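7,8-dihydro-6-hydroxymethylpterin pyrophosphokinase-dihydropteroate synthase (Plasmodium falciparum, PDB 6JWS) probably catalyses two successive steps of folate biosynthesis, pyrophosphorylation of 6-hydroxymethyl-7,8-dihydropterin by ATP and condensation of the product with 4-aminobenzoate to give 7,8-dihydropteroate. Local coordinates at residues B[20-25]-B[36-41]. The protein carries 1 engineered substitution. Residues are numbered along the deposited sequence; the frame is centred on the assembly and turned at random.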
loop_
_atom_site.group_PDB
_atom_site.type_symbol
_atom_site.label_atom_id
_atom_site.label_comp_id
_atom_site.label_asym_id
_atom_site.label_seq_id
_atom_site.Cartn_x
_atom_site.Cartn_y
_atom_site.Cartn_z
ATOM N N LEU B 20 -19.529 30.705 17.768
ATOM C CA LEU B 20 -18.295 31.160 18.385
ATOM C C LEU B 20 -17.073 30.465 17.785
ATOM O O LEU B 20 -17.161 29.333 17.301
ATOM C CB LEU B 20 -18.332 30.902 19.897
ATOM C CG LEU B 20 -19.529 31.444 20.676
ATOM C CD1 LEU B 20 -19.322 31.189 22.161
ATOM C CD2 LEU B 20 -19.739 32.938 20.421
ATOM N N ASN B 21 -15.934 31.175 17.866
ATOM C CA ASN B 21 -14.606 30.637 17.642
ATOM C C ASN B 21 -13.836 30.625 18.966
ATOM O O ASN B 21 -13.847 31.608 19.702
ATOM C CB ASN B 21 -13.851 31.399 16.550
ATOM C CG ASN B 21 -12.617 30.640 16.100
ATOM O OD1 ASN B 21 -12.711 29.718 15.298
ATOM N ND2 ASN B 21 -11.455 30.970 16.634
ATOM N N LEU B 22 -13.180 29.494 19.265
ATOM C CA LEU B 22 -12.347 29.315 20.445
ATOM C C LEU B 22 -10.939 28.970 19.964
ATOM O O LEU B 22 -10.767 27.978 19.270
ATOM C CB LEU B 22 -12.888 28.142 21.276
ATOM C CG LEU B 22 -14.126 28.354 22.153
ATOM C CD1 LEU B 22 -15.273 29.022 21.412
ATOM C CD2 LEU B 22 -14.594 27.025 22.727
ATOM N N GLY B 23 -9.939 29.779 20.347
ATOM C CA GLY B 23 -8.579 29.606 19.856
ATOM C C GLY B 23 -7.558 29.673 20.986
ATOM O O GLY B 23 -7.774 30.365 21.969
ATOM N N THR B 24 -6.471 28.911 20.864
ATOM C CA THR B 24 -5.352 29.014 21.782
ATOM C C THR B 24 -4.066 28.745 21.014
ATOM O O THR B 24 -4.105 28.094 19.978
ATOM C CB THR B 24 -5.496 28.075 22.985
ATOM O OG1 THR B 24 -4.280 28.240 23.717
ATOM C CG2 THR B 24 -5.645 26.617 22.613
ATOM N N ASN B 25 -2.938 29.232 21.543
ATOM C CA ASN B 25 -1.627 29.038 20.942
ATOM C C ASN B 25 -0.858 27.951 21.688
ATOM O O ASN B 25 0.200 27.520 21.244
ATOM C CB ASN B 25 -0.809 30.332 20.942
ATOM C CG ASN B 25 -1.481 31.443 20.164
ATOM O OD1 ASN B 25 -1.888 32.452 20.740
ATOM N ND2 ASN B 25 -1.617 31.261 18.860
ATOM N N THR B 36 -12.202 23.562 28.710
ATOM C CA THR B 36 -12.550 24.415 29.843
ATOM C C THR B 36 -13.476 25.538 29.367
ATOM O O THR B 36 -14.521 25.788 29.970
ATOM C CB THR B 36 -11.284 24.937 30.553
ATOM O OG1 THR B 36 -10.515 23.844 31.068
ATOM C CG2 THR B 36 -11.573 25.944 31.646
ATOM N N ALA B 37 -13.103 26.190 28.255
ATOM C CA ALA B 37 -13.938 27.219 27.652
ATOM C C ALA B 37 -15.276 26.643 27.199
ATOM O O ALA B 37 -16.296 27.313 27.355
ATOM C CB ALA B 37 -13.216 27.917 26.521
ATOM N N LEU B 38 -15.288 25.416 26.649
ATOM C CA LEU B 38 -16.562 24.808 26.260
ATOM C C LEU B 38 -17.484 24.706 27.470
ATOM O O LEU B 38 -18.662 25.031 27.365
ATOM C CB LEU B 38 -16.384 23.409 25.660
ATOM C CG LEU B 38 -15.917 23.331 24.205
ATOM C CD1 LEU B 38 -15.693 21.876 23.807
ATOM C CD2 LEU B 38 -16.914 23.980 23.264
ATOM N N HIS B 39 -16.948 24.211 28.593
ATOM C CA HIS B 39 -17.705 24.097 29.829
ATOM C C HIS B 39 -18.252 25.456 30.256
ATOM O O HIS B 39 -19.434 25.574 30.551
ATOM C CB HIS B 39 -16.844 23.502 30.946
ATOM C CG HIS B 39 -16.490 22.073 30.733
ATOM N ND1 HIS B 39 -17.454 21.094 30.533
ATOM C CD2 HIS B 39 -15.292 21.441 30.752
ATOM C CE1 HIS B 39 -16.858 19.927 30.407
ATOM N NE2 HIS B 39 -15.529 20.115 30.526
ATOM N N LEU B 40 -17.385 26.478 30.274
ATOM C CA LEU B 40 -17.786 27.801 30.727
ATOM C C LEU B 40 -18.847 28.388 29.804
ATOM O O LEU B 40 -19.762 29.067 30.276
ATOM C CB LEU B 40 -16.551 28.694 30.884
ATOM C CG LEU B 40 -15.589 28.228 31.978
ATOM C CD1 LEU B 40 -14.304 29.035 31.977
ATOM C CD2 LEU B 40 -16.257 28.268 33.348
ATOM N N VAL B 41 -18.757 28.076 28.504
ATOM C CA VAL B 41 -19.789 28.470 27.551
ATOM C C VAL B 41 -21.118 27.782 27.899
ATOM O O VAL B 41 -22.162 28.433 27.910
ATOM C CB VAL B 41 -19.346 28.208 26.091
ATOM C CG1 VAL B 41 -20.489 28.354 25.093
ATOM C CG2 VAL B 41 -18.154 29.068 25.677
#
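L22 reaches from strand 20-24 to A37 and L38 of helix 36-41, joining the first strand of the HPPK domain to the helix that follows it in this ferredoxin-like alpha+beta fold. Strand 16-24 lies inside the antiparallel sheet, between strands 163-172 and 208-214; helix 36-41 covers one face of the sheet and runs roughly antiparallel to strand 20-24, at 149°. The tight part centres on one methyl: L22 CD2 lies 3.9 Å from L38 CD2 and 4.1 Å from A37 CB. The two leucine side chains, both with CG anti to the carbonyl carbon (chi1 -78°), cross at about a right angle, and L38, whose CB starts off to one side, brings its branched end in to meet L22. A37 suits the point where the backbones come nearest, its CA 7.7 Å from that of L22, since a lone methyl lets the helix sit close to the sheet. Toward L20 the packing is looser: the CA atoms of L20 and V41 stand 9.7 Å apart, and the bulkier V41 bridges the wider gap. This side is not open to solvent, for L20 also touches I211 of the ATP site and V41 touches V170. No hydrogen bond crosses the interface; the wholly apolar side chains need none. The wider end rests on one methyl pair, L20 CD1 to V41 CG1 at 4.2 Å.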